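Side-chain contacts in putative esterase (Bacteroides intestinalis DSM 17393, PDB 5VOL), which acts as a ferulic acid esterase of carbohydrate esterase family 1, probably cleaving feruloyl esters from arabinoxylan alongside cognate xylanases: residues 145-148 with 149-153; 187-190 with 191-195; 226-229 with 230-233. All coordinates share one frame; numbering follows the deposited sequence.

Overall arrangement
From the N terminus, the chain first reaches interaction 1, in the last turns of helix 140-151, then interaction 2, where helix 182-192 ends and the chain turns toward helix 195-200, and finally interaction 3, in the first turns of helix 226-238. Each is a local contact between residues three or four apart in one continuous stretch, so none closes a long loop; the three follow in series, without nesting or crossing. In space they come together: interaction 1 meets interaction 2 through Thr146 and Gln150 against Cys195, while Phe232 of interaction 3 reaches Thr146, Gln150 and Cys195. Three helical regions are thus tied together near the central sheet, and interaction 3 also faces a second subunit.

Interaction 1 of 3, residues 145-148 with 149-153; sequences ATNY and GQRHS
Ala145 and Gly149 are joined by the first of four successive i to i+4 backbone bonds, Gly149 N giving its hydrogen to Ala145 O; the small methyl of Ala145 lets the helix lie close to Ile135 of the sheet. Thr146 lies alongside Gln150 with both side chains pointing the same way, CG2 of Thr146 4.0 Å from CD of Gln150. Thr146 OG1 turns back to Gly142 O, which satisfies the hydroxyl of this buried residue and leaves the methyl for packing. Asn147 carries most of the side-chain contact. With CG anti to the backbone N (chi1 -165°), its amide is directed along the helix toward two later residues. ND2 donates to Gln150 OE1 (3.0 Å, 166° at the hydrogen), in the plane of both amides although these stand nearly perpendicular. OD1 receives NE and NH2 of Arg151, each at 2.8 Å from Asn147 OD1; both nitrogens approach from one face of the amide, well above its plane, while the oxygen lies in the guanidinium plane. With an alanine here these bonds vanish, which would probably leave Gln150 OE1 without this donor and the Arg151 guanidinium freer to turn. The remaining ends are held too: Gln150 NE2 by Cys195 O, and Arg151 NH1 by a salt bridge to Glu109. At Tyr148 the carbonyl O takes His152 N at 2.7 Å. The tyrosine ring packs against Phe112 and Tyr113, with OH bonded to Tyr100 O, while His152 stacks on Tyr113 and holds Glu109 through NE2. This is the C-terminal end of the helix in a beta-alpha-beta unit, strands 133-138 and 158-162 flanking it; in alpha/beta hydrolases such a helix follows the nucleophile elbow, consistent with Ser139 just before it.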
ATOM      1  N   ALA C 145     -21.967  -5.422 -13.958  1.00 24.18           N
ATOM      2  CA  ALA C 145     -21.054  -6.532 -13.729  1.00 22.91           C
ATOM      3  C   ALA C 145     -21.630  -7.506 -12.698  1.00 17.48           C
ATOM      4  O   ALA C 145     -21.644  -8.707 -12.898  1.00 22.55           O
ATOM      5  CB  ALA C 145     -19.685  -5.993 -13.279  1.00 20.73           C
ATOM      6  N   THR C 146     -22.122  -6.964 -11.598  1.00 21.95           N
ATOM      7  CA  THR C 146     -22.622  -7.767 -10.502  1.00 21.11           C
ATOM      8  C   THR C 146     -23.862  -8.573 -10.907  1.00 24.55           C
ATOM      9  O   THR C 146     -23.928  -9.774 -10.656  1.00 24.37           O
ATOM     10  CB  THR C 146     -22.939  -6.874  -9.288  1.00 22.18           C
ATOM     11  OG1 THR C 146     -21.729  -6.265  -8.811  1.00 22.56           O
ATOM     12  CG2 THR C 146     -23.545  -7.679  -8.163  1.00 22.10           C
ATOM     13  N   ASN C 147     -24.838  -7.928 -11.547  1.00 23.58           N
ATOM     14  CA  ASN C 147     -26.072  -8.631 -11.902  1.00 22.45           C
ATOM     15  C   ASN C 147     -25.840  -9.631 -13.039  1.00 19.66           C
ATOM     16  O   ASN C 147     -26.470 -10.679 -13.072  1.00 22.99           O
ATOM     17  CB  ASN C 147     -27.194  -7.634 -12.266  1.00 21.27           C
ATOM     18  CG  ASN C 147     -28.581  -8.285 -12.278  1.00 26.87           C
ATOM     19  OD1 ASN C 147     -29.322  -8.147 -13.245  1.00 26.90           O
ATOM     20  ND2 ASN C 147     -28.926  -9.011 -11.208  1.00 25.82           N
ATOM     21  N   TYR C 148     -24.914  -9.334 -13.946  1.00 21.20           N
ATOM     22  CA  TYR C 148     -24.515 -10.313 -14.954  1.00 18.65           C
ATOM     23  C   TYR C 148     -23.944 -11.559 -14.280  1.00 26.97           C
ATOM     24  O   TYR C 148     -24.228 -12.702 -14.680  1.00 23.42           O
ATOM     25  CB  TYR C 148     -23.464  -9.745 -15.911  1.00 21.15           C
ATOM     26  CG  TYR C 148     -23.964  -8.922 -17.085  1.00 24.24           C
ATOM     27  CD1 TYR C 148     -25.274  -8.465 -17.157  1.00 22.25           C
ATOM     28  CD2 TYR C 148     -23.101  -8.605 -18.131  1.00 23.16           C
ATOM     29  CE1 TYR C 148     -25.713  -7.696 -18.268  1.00 23.34           C
ATOM     30  CE2 TYR C 148     -23.519  -7.851 -19.222  1.00 24.61           C
ATOM     31  CZ  TYR C 148     -24.820  -7.404 -19.294  1.00 23.61           C
ATOM     32  OH  TYR C 148     -25.187  -6.647 -20.393  1.00 21.39           O
ATOM     33  N   GLY C 149     -23.111 -11.333 -13.268  1.00 24.51           N
ATOM     34  CA  GLY C 149     -22.497 -12.440 -12.554  1.00 23.59           C
ATOM     35  C   GLY C 149     -23.547 -13.218 -11.787  1.00 23.46           C
ATOM     36  O   GLY C 149     -23.459 -14.434 -11.648  1.00 26.73           O
ATOM     37  N   GLN C 150     -24.558 -12.508 -11.302  1.00 23.84           N
ATOM     38  CA  GLN C 150     -25.633 -13.120 -10.542  1.00 23.29           C
ATOM     39  C   GLN C 150     -26.529 -13.995 -11.438  1.00 29.47           C
ATOM     40  O   GLN C 150     -26.887 -15.120 -11.071  1.00 28.26           O
ATOM     41  CB  GLN C 150     -26.459 -12.035  -9.850  1.00 27.65           C
ATOM     42  CG  GLN C 150     -25.773 -11.372  -8.647  1.00 24.99           C
ATOM     43  CD  GLN C 150     -26.630 -10.277  -8.028  1.00 26.70           C
ATOM     44  OE1 GLN C 150     -27.355  -9.578  -8.738  1.00 25.27           O
ATOM     45  NE2 GLN C 150     -26.560 -10.130  -6.701  1.00 23.93           N
ATOM     46  N   ARG C 151     -26.884 -13.487 -12.615  1.00 24.25           N
ATOM     47  CA  ARG C 151     -27.826 -14.205 -13.475  1.00 26.72           C
ATOM     48  C   ARG C 151     -27.111 -15.060 -14.529  1.00 30.18           C
ATOM     49  O   ARG C 151     -27.733 -15.897 -15.179  1.00 30.47           O
ATOM     50  CB  ARG C 151     -28.811 -13.216 -14.138  1.00 25.89           C
ATOM     51  CG  ARG C 151     -29.911 -12.720 -13.188  1.00 28.43           C
ATOM     52  CD  ARG C 151     -30.955 -11.785 -13.841  1.00 24.44           C
ATOM     53  NE  ARG C 151     -30.366 -10.522 -14.268  1.00 26.38           N
ATOM     54  CZ  ARG C 151     -29.972 -10.275 -15.512  1.00 27.84           C
ATOM     55  NH1 ARG C 151     -30.138 -11.196 -16.449  1.00 25.13           N
ATOM     56  NH2 ARG C 151     -29.429  -9.101 -15.824  1.00 28.66           N
ATOM     57  N   HIS C 152     -25.801 -14.873 -14.685  1.00 25.41           N
ATOM     58  CA  HIS C 152     -25.031 -15.678 -15.630  1.00 25.52           C
ATOM     59  C   HIS C 152     -23.799 -16.307 -14.985  1.00 26.86           C
ATOM     60  O   HIS C 152     -22.702 -16.260 -15.548  1.00 27.09           O
ATOM     61  CB  HIS C 152     -24.605 -14.844 -16.828  1.00 26.17           C
ATOM     62  CG  HIS C 152     -25.756 -14.291 -17.607  1.00 28.99           C
ATOM     63  ND1 HIS C 152     -26.399 -15.008 -18.594  1.00 26.73           N
ATOM     64  CD2 HIS C 152     -26.391 -13.097 -17.535  1.00 28.51           C
ATOM     65  CE1 HIS C 152     -27.375 -14.276 -19.102  1.00 30.31           C
ATOM     66  NE2 HIS C 152     -27.395 -13.112 -18.481  1.00 29.62           N
ATOM     67  N   SER C 153     -24.000 -16.915 -13.822  1.00 28.10           N
ATOM     68  CA  SER C 153     -22.901 -17.521 -13.075  1.00 29.68           C
ATOM     69  C   SER C 153     -22.212 -18.638 -13.869  1.00 33.43           C
ATOM     70  O   SER C 153     -21.060 -18.988 -13.588  1.00 33.46           O
ATOM     71  CB  SER C 153     -23.407 -18.043 -11.738  1.00 28.86           C
ATOM     72  OG  SER C 153     -24.378 -19.056 -11.913  1.00 35.71           O
TER

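Interaction 2 of 3, residues 187-190 with 191-195; sequences TRSV and IENSC. With IPA (isopropyl alcohol), chain R.
Thr187 and Ile191 lie side by side, one helical turn apart and pointing the same way, with CG2 of Thr187 4.1 Å from CD1 of Ile191. Ile191 places CG1 beside its own backbone N (chi1 -65°), which lays the chain back over the preceding turn, CG1 coming 3.3 Å from Thr187 O. An aliphatic chain suits this spot: CG1 and CD1 pack over that carbonyl oxygen, to which Ile191 N is bonded, and the side chain also reaches Ile168. Next to it, Glu192 N binds Arg188 O at 2.9 Å, and the extended Glu192 chain packs its CG against the same oxygen. The charges do not meet: NE of Arg188 stays 5.0 Å from OE2 of Glu192, so their attraction can only be diffuse, whereas Arg188 NH1 bonds to Pro179 O.

The helix then ends. Asn193 is the first residue to leave helical angles, and its N lies 3.0 Å from Ser189 O on a bent bond (135° at the hydrogen), with a second, weak bond to Val190 O. A water bridges the turn, donating to Val190 O at 2.8 Å and, more weakly, to Asn193 O. Further out, Thr187 OG1 is anchored on Ile183 O, one turn back, and accepts a weak bond from an isopropyl alcohol molecule, probably from the crystallisation liquor.

Beyond the turn, Ser194 is the N-cap of the next helix, its OG accepting Lys197 N; a short hydroxyl side chain serves well there. Val190 also rests on Ile168, and Ser189 on Phe101. The whole turn thus links helix 182-192 to helix 195-200, while Asn193 and Cys195 lean against helix 140-151 and the backbone of Cys195 bonds to Met166, in the loop after strand 158-162.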
ATOM      1  N   THR C 187     -33.728   3.729 -14.905  1.00 27.52           N
ATOM      2  CA  THR C 187     -34.016   3.741 -13.477  1.00 28.53           C
ATOM      3  C   THR C 187     -34.879   2.546 -13.096  1.00 28.78           C
ATOM      4  O   THR C 187     -34.543   1.805 -12.166  1.00 29.82           O
ATOM      5  CB  THR C 187     -34.681   5.055 -13.067  1.00 26.80           C
ATOM      6  OG1 THR C 187     -33.752   6.115 -13.287  1.00 29.41           O
ATOM      7  CG2 THR C 187     -35.057   5.043 -11.593  1.00 28.99           C
ATOM      8  N   ARG C 188     -35.958   2.320 -13.840  1.00 29.75           N
ATOM      9  CA  ARG C 188     -36.814   1.160 -13.588  1.00 29.37           C
ATOM     10  C   ARG C 188     -36.055  -0.151 -13.732  1.00 28.19           C
ATOM     11  O   ARG C 188     -36.253  -1.068 -12.942  1.00 31.10           O
ATOM     12  CB  ARG C 188     -38.027   1.146 -14.532  1.00 28.58           C
ATOM     13  CG  ARG C 188     -38.990   2.312 -14.322  1.00 32.63           C
ATOM     14  CD  ARG C 188     -40.356   2.021 -14.972  1.00 40.07           C
ATOM     15  NE  ARG C 188     -40.286   1.763 -16.415  1.00 39.26           N
ATOM     16  CZ  ARG C 188     -40.359   2.706 -17.354  1.00 39.51           C
ATOM     17  NH1 ARG C 188     -40.477   3.989 -17.016  1.00 31.13           N
ATOM     18  NH2 ARG C 188     -40.302   2.368 -18.636  1.00 43.34           N
ATOM     19  N   SER C 189     -35.207  -0.238 -14.753  1.00 25.56           N
ATOM     20  CA  SER C 189     -34.419  -1.443 -15.024  1.00 30.15           C
ATOM     21  C   SER C 189     -33.471  -1.780 -13.860  1.00 28.14           C
ATOM     22  O   SER C 189     -33.286  -2.944 -13.512  1.00 27.61           O
ATOM     23  CB  SER C 189     -33.612  -1.272 -16.316  1.00 28.30           C
ATOM     24  OG  SER C 189     -32.876  -2.445 -16.636  1.00 26.42           O
ATOM     25  N   VAL C 190     -32.885  -0.748 -13.268  1.00 26.61           N
ATOM     26  CA  VAL C 190     -31.952  -0.923 -12.155  1.00 27.72           C
ATOM     27  C   VAL C 190     -32.701  -1.420 -10.932  1.00 31.20           C
ATOM     28  O   VAL C 190     -32.235  -2.306 -10.217  1.00 28.87           O
ATOM     29  CB  VAL C 190     -31.214   0.383 -11.842  1.00 24.41           C
ATOM     30  CG1 VAL C 190     -30.442   0.284 -10.513  1.00 24.48           C
ATOM     31  CG2 VAL C 190     -30.268   0.704 -12.980  1.00 24.80           C
ATOM     32  N   ILE C 191     -33.891  -0.873 -10.717  1.00 30.86           N
ATOM     33  CA  ILE C 191     -34.729  -1.297  -9.607  1.00 32.46           C
ATOM     34  C   ILE C 191     -35.180  -2.745  -9.749  1.00 31.32           C
ATOM     35  O   ILE C 191     -35.111  -3.520  -8.789  1.00 34.97           O
ATOM     36  CB  ILE C 191     -35.963  -0.392  -9.472  1.00 34.79           C
ATOM     37  CG1 ILE C 191     -35.527   1.026  -9.111  1.00 35.94           C
ATOM     38  CG2 ILE C 191     -36.916  -0.946  -8.422  1.00 31.70           C
ATOM     39  CD1 ILE C 191     -36.618   2.073  -9.269  1.00 35.33           C
ATOM     40  N   GLU C 192     -35.639  -3.114 -10.944  1.00 30.82           N
ATOM     41  CA  GLU C 192     -36.127  -4.466 -11.178  1.00 33.35           C
ATOM     42  C   GLU C 192     -34.992  -5.471 -11.049  1.00 35.53           C
ATOM     43  O   GLU C 192     -35.208  -6.625 -10.680  1.00 34.28           O
ATOM     44  CB  GLU C 192     -36.780  -4.587 -12.561  1.00 35.34           C
ATOM     45  CG  GLU C 192     -37.954  -3.612 -12.782  1.00 44.35           C
ATOM     46  CD  GLU C 192     -38.473  -3.597 -14.226  1.00 50.62           C
ATOM     47  OE1 GLU C 192     -37.935  -4.343 -15.080  1.00 51.36           O
ATOM     48  OE2 GLU C 192     -39.422  -2.829 -14.506  1.00 54.40           O
ATOM     49  N   ASN C 193     -33.776  -5.031 -11.353  1.00 33.72           N
ATOM     50  CA  ASN C 193     -32.644  -5.952 -11.325  1.00 30.00           C
ATOM     51  C   ASN C 193     -31.694  -5.674 -10.157  1.00 30.08           C
ATOM     52  O   ASN C 193     -30.485  -5.903 -10.261  1.00 28.92           O
ATOM     53  CB  ASN C 193     -31.898  -5.898 -12.660  1.00 26.18           C
ATOM     54  CG  ASN C 193     -32.681  -6.559 -13.783  1.00 32.21           C
ATOM     55  OD1 ASN C 193     -33.229  -5.888 -14.670  1.00 32.31           O
ATOM     56  ND2 ASN C 193     -32.754  -7.869 -13.743  1.00 26.51           N
ATOM     57  N   SER C 194     -32.258  -5.179  -9.057  1.00 25.31           N
ATOM     58  CA  SER C 194     -31.493  -4.855  -7.861  1.00 27.31           C
ATOM     59  C   SER C 194     -30.538  -5.991  -7.500  1.00 28.19           C
ATOM     60  O   SER C 194     -30.943  -7.153  -7.417  1.00 24.01           O
ATOM     61  CB  SER C 194     -32.421  -4.564  -6.684  1.00 27.73           C
ATOM     62  OG  SER C 194     -31.682  -4.402  -5.480  1.00 27.34           O
ATOM     63  N   CYS C 195     -29.268  -5.644  -7.329  1.00 25.38           N
ATOM     64  CA  CYS C 195     -28.254  -6.631  -6.983  1.00 25.43           C
ATOM     65  C   CYS C 195     -28.469  -7.070  -5.553  1.00 25.12           C
ATOM     66  O   CYS C 195     -28.244  -8.223  -5.211  1.00 29.75           O
ATOM     67  CB  CYS C 195     -26.845  -6.052  -7.174  1.00 24.67           C
ATOM     68  SG  CYS C 195     -26.443  -5.721  -8.910  1.00 26.34           S
TER
HETATM   69  C1  IPA R 302     -28.886   6.971 -10.694  1.00 52.85           C
HETATM   70  C2  IPA R 302     -29.904   6.775 -11.825  1.00 51.12           C
HETATM   71  C3  IPA R 302     -29.939   5.339 -12.344  1.00 41.95           C
HETATM   72  O2  IPA R 302     -31.198   7.081 -11.355  1.00 55.22           O
HETATM   73  O   HOH W   1     -29.623  -3.333 -10.645  1.00 28.49           O

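Interaction 3 of 3, residues 226-229 with 230-233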
ATOM      1  N   LEU C 226     -22.044   4.155  -1.226  1.00 23.00           N
ATOM      2  CA  LEU C 226     -21.490   3.313  -0.163  1.00 23.94           C
ATOM      3  C   LEU C 226     -22.589   2.523   0.553  1.00 25.11           C
ATOM      4  O   LEU C 226     -22.453   1.326   0.784  1.00 22.82           O
ATOM      5  CB  LEU C 226     -20.697   4.146   0.854  1.00 20.28           C
ATOM      6  CG  LEU C 226     -20.148   3.345   2.053  1.00 20.59           C
ATOM      7  CD1 LEU C 226     -19.167   2.259   1.627  1.00 21.50           C
ATOM      8  CD2 LEU C 226     -19.479   4.248   3.080  1.00 21.72           C
ATOM      9  N   ASP C 227     -23.691   3.186   0.885  1.00 25.78           N
ATOM     10  CA  ASP C 227     -24.727   2.532   1.677  1.00 25.76           C
ATOM     11  C   ASP C 227     -25.338   1.319   0.966  1.00 25.87           C
ATOM     12  O   ASP C 227     -25.608   0.295   1.609  1.00 27.32           O
ATOM     13  CB  ASP C 227     -25.812   3.548   2.064  1.00 30.22           C
ATOM     14  CG  ASP C 227     -25.389   4.433   3.232  1.00 33.36           C
ATOM     15  OD1 ASP C 227     -24.249   4.269   3.733  1.00 29.82           O
ATOM     16  OD2 ASP C 227     -26.188   5.298   3.652  1.00 36.25           O
ATOM     17  N   ARG C 228     -25.542   1.409  -0.346  1.00 24.32           N
ATOM     18  CA  ARG C 228     -26.078   0.270  -1.092  1.00 22.83           C
ATOM     19  C   ARG C 228     -25.061  -0.866  -1.232  1.00 25.26           C
ATOM     20  O   ARG C 228     -25.435  -2.037  -1.297  1.00 22.54           O
ATOM     21  CB  ARG C 228     -26.539   0.690  -2.487  1.00 25.79           C
ATOM     22  CG  ARG C 228     -27.741   1.617  -2.495  1.00 27.30           C
ATOM     23  CD  ARG C 228     -28.902   1.047  -1.714  1.00 35.69           C
ATOM     24  NE  ARG C 228     -30.147   1.772  -1.994  1.00 38.21           N
ATOM     25  CZ  ARG C 228     -31.144   1.909  -1.126  1.00 42.90           C
ATOM     26  NH1 ARG C 228     -31.056   1.372   0.087  1.00 41.00           N
ATOM     27  NH2 ARG C 228     -32.233   2.591  -1.468  1.00 46.18           N
ATOM     28  N   ASN C 229     -23.782  -0.519  -1.333  1.00 24.63           N
ATOM     29  CA  ASN C 229     -22.751  -1.555  -1.451  1.00 25.14           C
ATOM     30  C   ASN C 229     -22.618  -2.288  -0.127  1.00 22.42           C
ATOM     31  O   ASN C 229     -22.357  -3.490  -0.089  1.00 24.37           O
ATOM     32  CB  ASN C 229     -21.415  -0.954  -1.893  1.00 22.09           C
ATOM     33  CG  ASN C 229     -21.333  -0.787  -3.383  1.00 22.70           C
ATOM     34  OD1 ASN C 229     -21.096  -1.752  -4.111  1.00 22.66           O
ATOM     35  ND2 ASN C 229     -21.591   0.432  -3.862  1.00 24.80           N
ATOM     36  N   ILE C 230     -22.826  -1.555   0.958  1.00 23.68           N
ATOM     37  CA  ILE C 230     -22.832  -2.143   2.281  1.00 24.45           C
ATOM     38  C   ILE C 230     -23.975  -3.143   2.401  1.00 29.35           C
ATOM     39  O   ILE C 230     -23.788  -4.257   2.906  1.00 26.49           O
ATOM     40  CB  ILE C 230     -22.942  -1.058   3.379  1.00 25.28           C
ATOM     41  CG1 ILE C 230     -21.597  -0.331   3.538  1.00 23.31           C
ATOM     42  CG2 ILE C 230     -23.399  -1.678   4.687  1.00 24.05           C
ATOM     43  CD1 ILE C 230     -21.631   0.883   4.482  1.00 23.74           C
ATOM     44  N   GLU C 231     -25.161  -2.758   1.929  1.00 26.08           N
ATOM     45  CA  GLU C 231     -26.305  -3.660   1.985  1.00 23.75           C
ATOM     46  C   GLU C 231     -26.049  -4.912   1.165  1.00 22.75           C
ATOM     47  O   GLU C 231     -26.436  -6.015   1.554  1.00 26.91           O
ATOM     48  CB  GLU C 231     -27.586  -2.974   1.473  1.00 24.78           C
ATOM     49  CG  GLU C 231     -28.060  -1.806   2.295  1.00 26.71           C
ATOM     50  CD  GLU C 231     -29.226  -1.088   1.613  1.00 35.79           C
ATOM     51  OE1 GLU C 231     -30.040  -1.764   0.944  1.00 40.57           O
ATOM     52  OE2 GLU C 231     -29.308   0.145   1.723  1.00 35.90           O
ATOM     53  N   PHE C 232     -25.428  -4.746   0.006  1.00 20.62           N
ATOM     54  CA  PHE C 232     -25.095  -5.902  -0.805  1.00 21.82           C
ATOM     55  C   PHE C 232     -24.136  -6.823  -0.049  1.00 23.68           C
ATOM     56  O   PHE C 232     -24.335  -8.041   0.012  1.00 24.53           O
ATOM     57  CB  PHE C 232     -24.469  -5.469  -2.126  1.00 20.19           C
ATOM     58  CG  PHE C 232     -23.956  -6.610  -2.949  1.00 22.43           C
ATOM     59  CD1 PHE C 232     -24.792  -7.282  -3.825  1.00 22.91           C
ATOM     60  CD2 PHE C 232     -22.636  -7.023  -2.840  1.00 24.62           C
ATOM     61  CE1 PHE C 232     -24.320  -8.338  -4.586  1.00 24.87           C
ATOM     62  CE2 PHE C 232     -22.158  -8.072  -3.599  1.00 20.63           C
ATOM     63  CZ  PHE C 232     -22.996  -8.731  -4.470  1.00 23.99           C
ATOM     64  N   TYR C 233     -23.090  -6.243   0.530  1.00 23.21           N
ATOM     65  CA  TYR C 233     -22.113  -7.062   1.240  1.00 23.41           C
ATOM     66  C   TYR C 233     -22.764  -7.772   2.430  1.00 26.99           C
ATOM     67  O   TYR C 233     -22.597  -8.978   2.607  1.00 27.46           O
ATOM     68  CB  TYR C 233     -20.912  -6.229   1.719  1.00 22.90           C
ATOM     69  CG  TYR C 233     -19.935  -7.095   2.487  1.00 22.70           C
ATOM     70  CD1 TYR C 233     -19.345  -8.207   1.883  1.00 22.81           C
ATOM     71  CD2 TYR C 233     -19.641  -6.836   3.819  1.00 26.54           C
ATOM     72  CE1 TYR C 233     -18.475  -9.024   2.582  1.00 22.90           C
ATOM     73  CE2 TYR C 233     -18.767  -7.646   4.527  1.00 24.32           C
ATOM     74  CZ  TYR C 233     -18.194  -8.737   3.903  1.00 26.61           C
ATOM     75  OH  TYR C 233     -17.331  -9.544   4.608  1.00 26.97           O
TER
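Arg228 and Glu231 form the one salt bridge across this contact: NH1 of Arg228 donates to OE2 of Glu231 at 2.7 Å. The two chains run side by side, and a bend in the arginine (chi2 -54°) brings its guanidinium down beside the carboxylate. OE2 uses its syn lone pair and lies in the guanidinium plane, though the two planes are almost perpendicular (87°), so a single N-H rather than a paired edge does the work. Arg228 NE bonds to Ile168 O, which further fixes the group's rotation; a long arginine can serve both partners.

Apolar contact is made by Leu226 and Ile230, CG of Leu226 being 3.8 Å from CD1 of Ile230. Both are branched aliphatics, apt for a surface buried against another subunit.

Backbone bonds of the regular i to i+4 kind complete the set, from Ile230 N to Leu226 O (2.9 Å) through Tyr233 N to Asn229 O (2.9 Å).

In the second subunit, Tyr233 packs on Leu226 and Ile230 on Ile230, Arg237 makes a salt bridge to Asp227, and the backbone O of Asp221, a calcium ligand, bonds to Tyr233 OH; a bound calcium ion lies about 6 Å from the Tyr233 side chain.

On the side of the helix facing its own subunit, Phe232, a large apolar ring apt for a buried place, packs against Thr146 and Gln150 of helix 140-151, Cys195, Val196 and Val199 of helix 195-200, and Val217 of strand 214-218, while Tyr233 stacks on Phe245 of strand 244-246, the next strand of this beta-alpha-beta unit.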